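Local coordinates for core protein VP7 (Bluetongue virus, PDB 1BVP) that forms homotrimeric capsomers, 260 of which assemble on a VP3 scaffold to build the bluetongue virus core, and takes part in binding host cell surface receptors, at residues A[4-8]-A[91-97]; A[79-83]-A[327-331]; A[162-166]-A[235-240]; A[179-185]-A[250-254]; A[274-278]-A[316-321]. One frame throughout, in Å; residues are numbered along the deposited sequence.

Interaction 1: A[4-8]-A[91-97]; sequences IAARA and IGVLATP
The flat guanidinium of R7 lies against the backbone of residues 94-97. T96 O sits over one face, 3.6 Å above the plane and close to its centre. P97 N lies over the same face, nearer the rim. L94 O comes to the edge. It accepts a hydrogen bond from R7 NH1 over 2.8 Å, and NH1 lies in the carbonyl plane of L94. The N-H...O angle is 143°, and the oxygen is tilted 22° from the guanidinium plane. The R7 chain runs extended from CG to NE, which carries the group out to this carbonyl. R7 NE has its own acceptor, I99 O.

Helix 2-15 here packs on the C-terminal end of the short helix 90-94, within the helical domain of VP7. I4 fills the apolar part. Its CG2, anti to the backbone N (chi1 -60° places CG1 beside that N), rests on L94 CB at 3.6 Å. The two side chains cross at about a right angle. I4 CD1 reaches I91 CD1 at 3.6 Å. A8 CB touches L94 CD2 at 4.4 Å. I23 of the second subunit packs on R7, and R22 of that subunit packs on P97.

Interaction 2: A[79-83]-A[327-331]; sequences PISPD and FAIHG
H330 N donates to I80 O over 2.9 Å where two loops, 79-83 and 327-331, run antiparallel in the helical domain. This bond is nearly straight at 169°. I329 CA makes a weaker C-H...O contact with the same oxygen. The first loop contains an ST turn: S81 OG accepts from D83 N at 3.0 Å. OG also accepts from Y84 N, just beyond the loop. Its chi1 of 178° turns OG toward the carbonyl side. There S81 OG donates to A328 O, though the modelled distance is too short to trust.

At the other end A328 N donates to D83 OD2 over 2.9 Å. The N-H approaches from above the carboxylate plane, 36° out of it. D83 OD2 also lies 3.6 Å from F327 CB.

On the side of helix 276-286, F327 and I329 pack on T277, and the F327 ring meets F63 edge-to-face. On the more exposed side P82 and H330 come from opposite directions. P82 CD makes a CH-pi contact over the imidazole face, 4.1 Å from the ring centroid. At the edge of the same ring, and in its plane, P79 O lies 3.4 Å from H330 CD2.

Interaction 3: A[162-166]-A[235-240]; sequences SLNAG and NPTQQN
N235 and L163 meet where two loops pack at the far tip of the beta-sandwich domain. Loop 235-240 connects strand 231-234 to strand 241-252. Segment 162-166 is the end of strand 158-163 and the turn that leads to strand 168-170. Backbone hydrogen bonds of L163 with A241 and of N235 with A167 place the contact at the ends of the strand pairs.

The N235 side chain turns into its own loop and toward segment 162-166. Its CB lies 3.7 Å from L163 CB, and the two side chains run alongside each other with opposite headings. CG, anti to the backbone N (chi1 180°), is carried toward the turn and comes 3.8 Å from N164 O. At the tip, ND2 uses two acceptors. It donates to Q239 O over 2.9 Å, a straight bond (167°) lying in the amide plane and in the carbonyl plane. It also donates across the contact to N164 O over 3.0 Å. This second bond is more bent, and ND2 stands above the carbonyl plane of N164. OD1 faces T237 N in a weak bond, and its position is less certain.

Thus one amide holds its own loop in shape and ties it to the neighbouring turn. A165 CB packs on the peptide of the loop, 3.5 Å from Q239 N. The N164 and N240 side chains lie side by side and point the same way, their amide planes 58° apart. G166, at positive phi, donates its N to T237 O over 2.9 Å, almost in line with the T237 carbonyl.

Interaction 4: A[179-185]-A[250-254]; sequences NDPMMIY and YISMD
I251 stands opposite both M182 and M183, a classic beta bulge in the 179-185 segment. M182 N donates to I251 O over 2.8 Å, and I251 N donates to M183 O over 3.1 Å. One residue of the 241-252 strand therefore faces two of the other.

The I251 side chain has CG1 between the backbone N and the carbonyl carbon (chi1 67°). This puts CG1 near M182 CB, at 3.9 Å. I251 CD1 lies 3.7 Å from M183 CB and also comes near Y185 OH. I251 and Y185 approach at an oblique angle. M182 also reaches M253: its SD lies 3.6 Å from M253 CG, the two chains again crossing at a slant.

Y250 points to the opposite face of the sheet from I251. It shares that face with I184 in a non-hydrogen-bonded pair. P181 CB touches the ring at CD2, 4.2 Å away. The N179 side chain crosses the tyrosine at about a right angle.

D254 OD1 makes a salt bridge with R341 of the second subunit. Y348, L295 and I298 of that subunit pack on M182, I251 and Y185. Within the chain, strand 223-225 borders strand 183-195 at I184, and the backbones of Y250 and S252 bond to Q124 and A122 on the far side of strand 241-252.

Interaction 5: A[274-278]-A[316-321]; sequences RDHTW and LADVYT
Two polar contacts join R274 and D275 to the helix at T321 and Y320. R274 NE donates to T321 OG1 over 3.1 Å at 160°, with the oxygen in the guanidinium plane. R274 NH2 adds a weak bond to the same oxygen. Y320 OH donates over 2.9 Å to D275 OD2, which accepts through its syn lone pair. The carboxylate and the ring come from opposite directions, with planes 64° apart. The other oxygen, D275 OD1, accepts from W278 N over 2.9 Å, so one carboxylate serves both segments.

Among charges, R274 NH2 lies near D318 OD1 but beyond salt-bridge range. D318 has its salt bridge with R111 of the third subunit, and the backbone N of R274 bonds to T118 of that subunit.

Carbon contacts fill the rest. A317 CB sits over the centre of the R274 guanidinium face, 3.5 Å above the plane. A317 CA makes a CH-pi contact over the six-membered ring of W278. W278 CB does the same over the Y320 ring, 4.2 Å from its centroid. Y320 CG is anti to the backbone N (chi1 -176°), which extends the ring across to helix 276-286. The W278 and Y320 rings themselves meet obliquely.

D275 is the N-cap of helix 276-286. Its capping carboxylate is gripped by a tyrosine of helix 304-323, so the start of one helix is tied to the next within the helical domain.

Interactions 1, 2 and 5 lie in the helical domain, 3 and 4 in the beta-sandwich domain. Interactions 1, 4 and 5 are mostly buried; 2 and 3 are partly exposed loop contacts held largely by backbone oxygens and side-chain amide, hydroxyl or carboxylate groups. Interactions 1 and 5 both use an arginine: in 1 it bonds a helix-end carbonyl, in 5 a threonine hydroxyl beside an N-cap carboxylate and aromatic packing. Interaction 4 combines strand hydrogen bonds with I251, Y250 and methionine packing. Interactions 2 and 5 touch through I329 and T277. Interactions 3 and 4 reach the same sheet, through neighbouring strands 158-163 and 241-252. Interactions 1 and 4 meet the second subunit, 5 the third.

Interaction 1: A[4-8]-A[91-97]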
# COMPACT_ATOMS: atom_id res chain seq x y z
N ILE A 4 -17.85 -13.01 -19.26
CA ILE A 4 -17.63 -12.02 -20.30
C ILE A 4 -16.40 -11.17 -19.93
O ILE A 4 -15.49 -11.00 -20.75
CB ILE A 4 -18.86 -11.12 -20.44
CG1 ILE A 4 -20.04 -12.02 -20.81
CG2 ILE A 4 -18.63 -9.98 -21.45
CD1 ILE A 4 -21.11 -11.28 -21.49
N ALA A 5 -16.34 -10.71 -18.69
CA ALA A 5 -15.21 -9.89 -18.28
C ALA A 5 -13.91 -10.68 -18.30
O ALA A 5 -12.88 -10.18 -18.80
CB ALA A 5 -15.46 -9.28 -16.93
N ALA A 6 -13.96 -11.92 -17.80
CA ALA A 6 -12.79 -12.82 -17.79
C ALA A 6 -12.25 -13.02 -19.24
O ALA A 6 -11.01 -13.01 -19.48
CB ALA A 6 -13.18 -14.14 -17.15
N ARG A 7 -13.16 -13.12 -20.22
CA ARG A 7 -12.74 -13.24 -21.62
C ARG A 7 -12.09 -11.99 -22.18
O ARG A 7 -11.00 -12.08 -22.80
CB ARG A 7 -13.88 -13.67 -22.52
CG ARG A 7 -14.27 -15.09 -22.23
CD ARG A 7 -15.44 -15.52 -23.06
NE ARG A 7 -15.87 -16.85 -22.67
CZ ARG A 7 -17.09 -17.14 -22.23
NH1 ARG A 7 -17.99 -16.18 -22.15
NH2 ARG A 7 -17.39 -18.37 -21.84
N ALA A 8 -12.71 -10.84 -21.95
CA ALA A 8 -12.14 -9.57 -22.45
C ALA A 8 -10.72 -9.38 -21.90
O ALA A 8 -9.77 -9.07 -22.64
CB ALA A 8 -13.00 -8.44 -22.08
N ILE A 91 -20.51 -7.88 -27.69
CA ILE A 91 -21.04 -8.58 -26.53
C ILE A 91 -21.33 -10.05 -26.89
O ILE A 91 -21.14 -10.94 -26.07
CB ILE A 91 -22.31 -7.86 -25.96
CG1 ILE A 91 -22.80 -8.57 -24.70
CG2 ILE A 91 -23.44 -7.80 -26.97
CD1 ILE A 91 -21.83 -8.44 -23.55
N GLY A 92 -21.76 -10.28 -28.13
CA GLY A 92 -22.05 -11.62 -28.62
C GLY A 92 -20.75 -12.40 -28.75
O GLY A 92 -20.69 -13.59 -28.50
N VAL A 93 -19.70 -11.73 -29.18
CA VAL A 93 -18.42 -12.38 -29.28
C VAL A 93 -17.99 -12.86 -27.89
O VAL A 93 -17.65 -14.02 -27.69
CB VAL A 93 -17.37 -11.38 -29.76
CG1 VAL A 93 -16.01 -12.02 -29.71
CG2 VAL A 93 -17.75 -10.84 -31.16
N LEU A 94 -18.01 -11.96 -26.92
CA LEU A 94 -17.59 -12.28 -25.56
C LEU A 94 -18.46 -13.30 -24.82
O LEU A 94 -18.02 -13.89 -23.82
CB LEU A 94 -17.52 -11.00 -24.75
CG LEU A 94 -16.21 -10.27 -24.50
CD1 LEU A 94 -15.10 -10.71 -25.39
CD2 LEU A 94 -16.51 -8.81 -24.67
N ALA A 95 -19.70 -13.50 -25.27
CA ALA A 95 -20.58 -14.49 -24.62
C ALA A 95 -20.46 -15.89 -25.24
O ALA A 95 -21.20 -16.78 -24.86
CB ALA A 95 -22.03 -14.01 -24.65
N THR A 96 -19.56 -16.06 -26.21
CA THR A 96 -19.33 -17.33 -26.92
C THR A 96 -18.53 -18.26 -26.00
O THR A 96 -17.33 -18.05 -25.79
CB THR A 96 -18.47 -17.11 -28.22
OG1 THR A 96 -19.16 -16.24 -29.12
CG2 THR A 96 -18.14 -18.42 -28.92
N PRO A 97 -19.14 -19.36 -25.55
CA PRO A 97 -18.46 -20.31 -24.66
C PRO A 97 -17.23 -20.98 -25.19
O PRO A 97 -16.50 -21.61 -24.46
CB PRO A 97 -19.55 -21.32 -24.31
CG PRO A 97 -20.47 -21.25 -25.47
CD PRO A 97 -20.52 -19.78 -25.81

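Interaction 2: A[79-83]-A[327-331]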
# COMPACT_ATOMS: atom_id res chain seq x y z
N PRO A 79 -20.08 8.72 -30.35
CA PRO A 79 -19.16 9.09 -31.44
C PRO A 79 -17.98 9.93 -31.01
O PRO A 79 -17.97 11.14 -31.17
CB PRO A 79 -20.07 9.85 -32.39
CG PRO A 79 -21.01 10.56 -31.43
CD PRO A 79 -21.34 9.48 -30.42
N ILE A 80 -16.94 9.27 -30.53
CA ILE A 80 -15.76 10.00 -30.09
C ILE A 80 -14.70 10.09 -31.17
O ILE A 80 -13.72 10.85 -31.05
CB ILE A 80 -15.14 9.30 -28.88
CG1 ILE A 80 -14.71 7.89 -29.28
CG2 ILE A 80 -16.17 9.18 -27.80
CD1 ILE A 80 -14.24 7.03 -28.13
N SER A 81 -14.89 9.35 -32.25
CA SER A 81 -13.85 9.32 -33.26
C SER A 81 -14.27 9.05 -34.67
O SER A 81 -15.21 8.31 -34.94
CB SER A 81 -12.81 8.27 -32.83
OG SER A 81 -11.77 8.13 -33.77
N PRO A 82 -13.59 9.72 -35.61
CA PRO A 82 -13.88 9.54 -37.04
C PRO A 82 -13.20 8.25 -37.55
O PRO A 82 -13.52 7.74 -38.61
CB PRO A 82 -13.25 10.79 -37.67
CG PRO A 82 -12.07 11.10 -36.77
CD PRO A 82 -12.63 10.81 -35.37
N ASP A 83 -12.28 7.72 -36.73
CA ASP A 83 -11.51 6.53 -37.06
C ASP A 83 -12.03 5.27 -36.42
O ASP A 83 -11.78 4.18 -36.92
CB ASP A 83 -10.04 6.73 -36.67
CG ASP A 83 -9.37 7.82 -37.48
OD1 ASP A 83 -9.92 8.22 -38.54
OD2 ASP A 83 -8.29 8.31 -37.08
N PHE A 327 -4.71 7.25 -33.92
CA PHE A 327 -5.98 7.57 -34.51
C PHE A 327 -6.44 8.89 -33.93
O PHE A 327 -5.83 9.40 -32.99
CB PHE A 327 -6.98 6.45 -34.27
CG PHE A 327 -7.18 6.11 -32.84
CD1 PHE A 327 -6.24 5.35 -32.16
CD2 PHE A 327 -8.32 6.52 -32.17
CE1 PHE A 327 -6.42 5.01 -30.82
CE2 PHE A 327 -8.53 6.18 -30.83
CZ PHE A 327 -7.58 5.43 -30.16
N ALA A 328 -7.51 9.43 -34.49
CA ALA A 328 -8.05 10.72 -34.08
C ALA A 328 -9.25 10.67 -33.16
O ALA A 328 -10.15 9.85 -33.33
CB ALA A 328 -8.40 11.50 -35.31
N ILE A 329 -9.28 11.60 -32.21
CA ILE A 329 -10.39 11.73 -31.25
C ILE A 329 -10.93 13.16 -31.37
O ILE A 329 -10.15 14.12 -31.49
CB ILE A 329 -9.92 11.42 -29.82
CG1 ILE A 329 -9.61 9.92 -29.72
CG2 ILE A 329 -10.99 11.78 -28.83
CD1 ILE A 329 -9.03 9.50 -28.42
N HIS A 330 -12.24 13.31 -31.45
CA HIS A 330 -12.84 14.64 -31.59
C HIS A 330 -12.42 15.59 -30.49
O HIS A 330 -12.51 15.28 -29.30
CB HIS A 330 -14.37 14.56 -31.62
CG HIS A 330 -14.94 13.97 -32.87
ND1 HIS A 330 -14.42 14.24 -34.12
CD2 HIS A 330 -15.95 13.10 -33.06
CE1 HIS A 330 -15.09 13.55 -35.03
NE2 HIS A 330 -16.02 12.85 -34.42
N GLY A 331 -11.93 16.76 -30.89
CA GLY A 331 -11.53 17.74 -29.91
C GLY A 331 -10.13 17.61 -29.37
O GLY A 331 -9.69 18.45 -28.60

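Interaction 3: A[162-166]-A[235-240]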
# COMPACT_ATOMS: atom_id res chain seq x y z
N SER A 162 -9.49 17.85 30.21
CA SER A 162 -9.05 18.66 31.36
C SER A 162 -9.82 18.12 32.57
O SER A 162 -11.05 18.00 32.52
CB SER A 162 -9.44 20.13 31.21
OG SER A 162 -8.90 20.73 30.06
N LEU A 163 -9.11 17.78 33.63
CA LEU A 163 -9.77 17.27 34.84
C LEU A 163 -9.48 18.17 36.07
O LEU A 163 -8.30 18.49 36.35
CB LEU A 163 -9.24 15.86 35.20
CG LEU A 163 -9.32 14.54 34.44
CD1 LEU A 163 -10.75 14.08 34.36
CD2 LEU A 163 -8.70 14.69 33.08
N ASN A 164 -10.53 18.57 36.80
CA ASN A 164 -10.36 19.33 38.05
C ASN A 164 -9.78 18.34 39.09
O ASN A 164 -9.87 17.11 38.90
CB ASN A 164 -11.70 19.87 38.58
CG ASN A 164 -12.07 21.22 37.97
OD1 ASN A 164 -11.21 22.06 37.70
ND2 ASN A 164 -13.36 21.44 37.78
N ALA A 165 -9.16 18.86 40.15
CA ALA A 165 -8.60 17.98 41.18
C ALA A 165 -9.71 17.08 41.70
O ALA A 165 -10.87 17.52 41.89
CB ALA A 165 -8.00 18.78 42.29
N GLY A 166 -9.39 15.79 41.83
CA GLY A 166 -10.36 14.81 42.30
C GLY A 166 -11.51 14.42 41.37
O GLY A 166 -12.28 13.52 41.73
N ASN A 235 -9.13 11.60 37.93
CA ASN A 235 -8.01 12.37 38.49
C ASN A 235 -8.08 12.29 40.02
O ASN A 235 -8.80 13.06 40.64
CB ASN A 235 -8.13 13.83 38.08
CG ASN A 235 -6.99 14.67 38.63
OD1 ASN A 235 -5.99 14.12 39.10
ND2 ASN A 235 -7.14 15.99 38.58
N PRO A 236 -7.40 11.32 40.64
CA PRO A 236 -7.43 11.20 42.10
C PRO A 236 -6.49 12.21 42.77
O PRO A 236 -6.39 12.29 43.99
CB PRO A 236 -6.93 9.78 42.31
CG PRO A 236 -5.91 9.65 41.28
CD PRO A 236 -6.58 10.24 40.06
N THR A 237 -5.77 12.92 41.92
CA THR A 237 -4.80 13.91 42.28
C THR A 237 -5.42 15.19 42.85
O THR A 237 -6.62 15.49 42.63
CB THR A 237 -3.93 14.11 41.03
OG1 THR A 237 -2.74 13.34 41.19
CG2 THR A 237 -3.67 15.56 40.63
N GLN A 238 -4.62 15.92 43.64
CA GLN A 238 -5.08 17.16 44.27
C GLN A 238 -4.78 18.43 43.48
O GLN A 238 -4.88 19.53 44.00
CB GLN A 238 -4.55 17.25 45.71
CG GLN A 238 -5.31 16.34 46.71
CD GLN A 238 -6.86 16.48 46.59
OE1 GLN A 238 -7.44 17.47 47.04
NE2 GLN A 238 -7.51 15.49 45.98
N GLN A 239 -4.53 18.27 42.18
CA GLN A 239 -4.21 19.36 41.27
C GLN A 239 -4.93 19.11 39.95
O GLN A 239 -5.39 17.99 39.70
CB GLN A 239 -2.73 19.34 40.95
CG GLN A 239 -1.82 19.88 42.00
CD GLN A 239 -0.46 20.14 41.40
OE1 GLN A 239 -0.33 20.92 40.44
NE2 GLN A 239 0.55 19.45 41.90
N ASN A 240 -4.98 20.13 39.10
CA ASN A 240 -5.60 19.95 37.78
C ASN A 240 -4.73 18.98 36.96
O ASN A 240 -3.49 18.92 37.13
CB ASN A 240 -5.68 21.25 37.00
CG ASN A 240 -6.27 22.36 37.78
OD1 ASN A 240 -5.53 23.17 38.31
ND2 ASN A 240 -7.58 22.40 37.88

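Interaction 4: A[179-185]-A[250-254]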
# COMPACT_ATOMS: atom_id res chain seq x y z
N ASN A 179 -18.46 8.64 11.76
CA ASN A 179 -17.96 7.41 11.13
C ASN A 179 -18.87 6.28 11.59
O ASN A 179 -19.99 6.53 12.10
CB ASN A 179 -16.51 7.13 11.53
CG ASN A 179 -15.59 8.37 11.38
OD1 ASN A 179 -14.69 8.60 12.20
ND2 ASN A 179 -15.84 9.18 10.34
N ASP A 180 -18.45 5.05 11.42
CA ASP A 180 -19.33 3.97 11.86
C ASP A 180 -18.31 2.91 12.16
O ASP A 180 -18.26 1.86 11.51
CB ASP A 180 -20.30 3.64 10.70
CG ASP A 180 -21.22 2.46 10.99
OD1 ASP A 180 -21.33 1.99 12.16
OD2 ASP A 180 -21.83 1.97 10.00
N PRO A 181 -17.46 3.18 13.14
CA PRO A 181 -16.40 2.28 13.54
C PRO A 181 -16.84 0.97 14.13
O PRO A 181 -17.93 0.85 14.65
CB PRO A 181 -15.60 3.12 14.52
CG PRO A 181 -16.63 3.85 15.21
CD PRO A 181 -17.54 4.31 14.09
N MET A 182 -15.98 -0.03 13.95
CA MET A 182 -16.19 -1.36 14.48
C MET A 182 -15.21 -1.48 15.63
O MET A 182 -15.46 -2.19 16.61
CB MET A 182 -15.86 -2.39 13.41
CG MET A 182 -16.95 -2.56 12.37
SD MET A 182 -16.57 -3.80 11.14
CE MET A 182 -16.57 -5.35 12.06
N MET A 183 -14.07 -0.80 15.49
CA MET A 183 -13.09 -0.82 16.54
C MET A 183 -12.26 0.46 16.42
O MET A 183 -12.09 0.97 15.32
CB MET A 183 -12.22 -2.05 16.44
CG MET A 183 -11.65 -2.48 17.75
SD MET A 183 -12.89 -3.26 18.76
CE MET A 183 -11.87 -4.32 19.67
N ILE A 184 -11.87 1.04 17.56
CA ILE A 184 -11.10 2.28 17.61
C ILE A 184 -9.89 1.95 18.43
O ILE A 184 -10.01 1.34 19.49
CB ILE A 184 -11.91 3.42 18.28
CG1 ILE A 184 -13.28 3.51 17.63
CG2 ILE A 184 -11.19 4.76 18.12
CD1 ILE A 184 -14.10 4.62 18.09
N TYR A 185 -8.71 2.25 17.89
CA TYR A 185 -7.48 1.95 18.59
C TYR A 185 -6.89 3.23 19.14
O TYR A 185 -6.52 4.16 18.43
CB TYR A 185 -6.50 1.17 17.69
CG TYR A 185 -7.08 -0.16 17.24
CD1 TYR A 185 -7.92 -0.24 16.12
CD2 TYR A 185 -6.86 -1.31 17.97
CE1 TYR A 185 -8.53 -1.43 15.75
CE2 TYR A 185 -7.46 -2.52 17.61
CZ TYR A 185 -8.30 -2.57 16.49
OH TYR A 185 -8.92 -3.77 16.15
N TYR A 250 -8.57 3.42 13.13
CA TYR A 250 -9.84 2.76 13.41
C TYR A 250 -10.24 1.90 12.21
O TYR A 250 -9.70 2.09 11.11
CB TYR A 250 -10.94 3.78 13.73
CG TYR A 250 -11.35 4.68 12.57
CD1 TYR A 250 -10.52 5.71 12.12
CD2 TYR A 250 -12.61 4.53 11.96
CE1 TYR A 250 -10.93 6.58 11.09
CE2 TYR A 250 -13.04 5.40 10.93
CZ TYR A 250 -12.19 6.42 10.52
OH TYR A 250 -12.64 7.36 9.62
N ILE A 251 -11.17 0.96 12.40
CA ILE A 251 -11.63 0.11 11.30
C ILE A 251 -13.15 0.21 11.11
O ILE A 251 -13.90 0.26 12.07
CB ILE A 251 -11.26 -1.39 11.47
CG1 ILE A 251 -12.02 -1.98 12.65
CG2 ILE A 251 -9.74 -1.62 11.57
CD1 ILE A 251 -11.53 -3.33 13.01
N SER A 252 -13.58 0.27 9.86
CA SER A 252 -15.00 0.31 9.58
C SER A 252 -15.24 -0.53 8.32
O SER A 252 -14.31 -1.16 7.82
CB SER A 252 -15.46 1.75 9.42
OG SER A 252 -15.07 2.29 8.18
N MET A 253 -16.50 -0.60 7.89
CA MET A 253 -16.86 -1.34 6.69
C MET A 253 -16.95 -0.46 5.43
O MET A 253 -17.63 -0.79 4.46
CB MET A 253 -18.13 -2.17 6.90
CG MET A 253 -17.78 -3.37 7.77
SD MET A 253 -19.07 -4.60 8.00
CE MET A 253 -20.33 -3.53 7.72
N ASP A 254 -16.23 0.66 5.44
CA ASP A 254 -16.21 1.49 4.26
C ASP A 254 -15.03 0.93 3.46
O ASP A 254 -14.03 0.48 4.04
CB ASP A 254 -15.98 2.97 4.60
CG ASP A 254 -17.14 3.58 5.35
OD1 ASP A 254 -18.31 3.45 4.92
OD2 ASP A 254 -16.86 4.20 6.39

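Interaction 5: A[274-278]-A[316-321]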
# COMPACT_ATOMS: atom_id res chain seq x y z
N ARG A 274 0.32 9.44 -20.79
CA ARG A 274 0.77 8.67 -21.97
C ARG A 274 0.96 9.64 -23.15
O ARG A 274 2.10 10.00 -23.51
CB ARG A 274 -0.20 7.52 -22.30
CG ARG A 274 0.13 6.32 -21.46
CD ARG A 274 -0.90 5.26 -21.50
NE ARG A 274 -0.32 3.99 -21.07
CZ ARG A 274 -0.38 3.52 -19.83
NH1 ARG A 274 -1.03 4.22 -18.91
NH2 ARG A 274 0.28 2.40 -19.51
N ASP A 275 -0.15 10.13 -23.69
CA ASP A 275 -0.12 11.11 -24.75
C ASP A 275 -1.53 11.66 -24.86
O ASP A 275 -2.47 11.17 -24.18
CB ASP A 275 0.37 10.52 -26.09
CG ASP A 275 -0.49 9.34 -26.60
OD1 ASP A 275 -1.74 9.35 -26.53
OD2 ASP A 275 0.12 8.38 -27.09
N HIS A 276 -1.71 12.59 -25.79
CA HIS A 276 -3.02 13.20 -25.95
C HIS A 276 -4.15 12.31 -26.34
O HIS A 276 -5.29 12.55 -25.94
CB HIS A 276 -2.95 14.38 -26.90
CG HIS A 276 -2.09 15.49 -26.41
ND1 HIS A 276 -0.74 15.58 -26.71
CD2 HIS A 276 -2.35 16.52 -25.56
CE1 HIS A 276 -0.22 16.61 -26.07
NE2 HIS A 276 -1.17 17.20 -25.37
N THR A 277 -3.84 11.27 -27.10
CA THR A 277 -4.88 10.35 -27.54
C THR A 277 -5.36 9.50 -26.36
O THR A 277 -6.57 9.40 -26.10
CB THR A 277 -4.36 9.51 -28.72
OG1 THR A 277 -4.01 10.40 -29.80
CG2 THR A 277 -5.43 8.53 -29.20
N TRP A 278 -4.42 8.95 -25.60
CA TRP A 278 -4.82 8.14 -24.47
C TRP A 278 -5.59 9.00 -23.48
O TRP A 278 -6.63 8.62 -22.92
CB TRP A 278 -3.61 7.55 -23.81
CG TRP A 278 -3.99 6.91 -22.53
CD1 TRP A 278 -3.74 7.37 -21.27
CD2 TRP A 278 -4.80 5.75 -22.40
NE1 TRP A 278 -4.38 6.57 -20.35
CE2 TRP A 278 -5.03 5.57 -21.02
CE3 TRP A 278 -5.36 4.86 -23.31
CZ2 TRP A 278 -5.81 4.53 -20.52
CZ3 TRP A 278 -6.14 3.81 -22.83
CH2 TRP A 278 -6.36 3.66 -21.44
N LEU A 316 -6.29 -2.14 -20.73
CA LEU A 316 -6.34 -1.51 -22.04
C LEU A 316 -5.19 -0.50 -22.21
O LEU A 316 -4.65 -0.36 -23.31
CB LEU A 316 -7.67 -0.83 -22.29
CG LEU A 316 -7.90 -0.19 -23.67
CD1 LEU A 316 -8.03 -1.28 -24.71
CD2 LEU A 316 -9.20 0.63 -23.66
N ALA A 317 -4.78 0.13 -21.11
CA ALA A 317 -3.67 1.10 -21.19
C ALA A 317 -2.40 0.36 -21.52
O ALA A 317 -1.55 0.86 -22.28
CB ALA A 317 -3.50 1.83 -19.91
N ASP A 318 -2.24 -0.83 -20.94
CA ASP A 318 -1.05 -1.62 -21.25
C ASP A 318 -1.06 -2.04 -22.72
O ASP A 318 -0.02 -1.98 -23.38
CB ASP A 318 -0.98 -2.86 -20.39
CG ASP A 318 -0.71 -2.54 -18.95
OD1 ASP A 318 -0.05 -1.52 -18.64
OD2 ASP A 318 -1.13 -3.37 -18.13
N VAL A 319 -2.22 -2.45 -23.22
CA VAL A 319 -2.34 -2.83 -24.63
C VAL A 319 -1.96 -1.63 -25.49
O VAL A 319 -1.18 -1.75 -26.43
CB VAL A 319 -3.76 -3.30 -25.00
CG1 VAL A 319 -3.88 -3.44 -26.52
CG2 VAL A 319 -4.06 -4.62 -24.33
N TYR A 320 -2.48 -0.45 -25.12
CA TYR A 320 -2.20 0.78 -25.85
C TYR A 320 -0.70 0.98 -25.93
O TYR A 320 -0.13 1.35 -26.96
CB TYR A 320 -2.80 1.97 -25.12
CG TYR A 320 -2.64 3.29 -25.86
CD1 TYR A 320 -3.60 3.72 -26.79
CD2 TYR A 320 -1.52 4.12 -25.63
CE1 TYR A 320 -3.47 4.95 -27.48
CE2 TYR A 320 -1.38 5.35 -26.32
CZ TYR A 320 -2.36 5.75 -27.24
OH TYR A 320 -2.23 6.95 -27.91
N THR A 321 -0.07 0.79 -24.79
CA THR A 321 1.36 0.95 -24.72
C THR A 321 2.13 0.00 -25.65
O THR A 321 3.10 0.44 -26.25
CB THR A 321 1.82 0.89 -23.23
OG1 THR A 321 1.68 2.20 -22.68
CG2 THR A 321 3.26 0.44 -23.08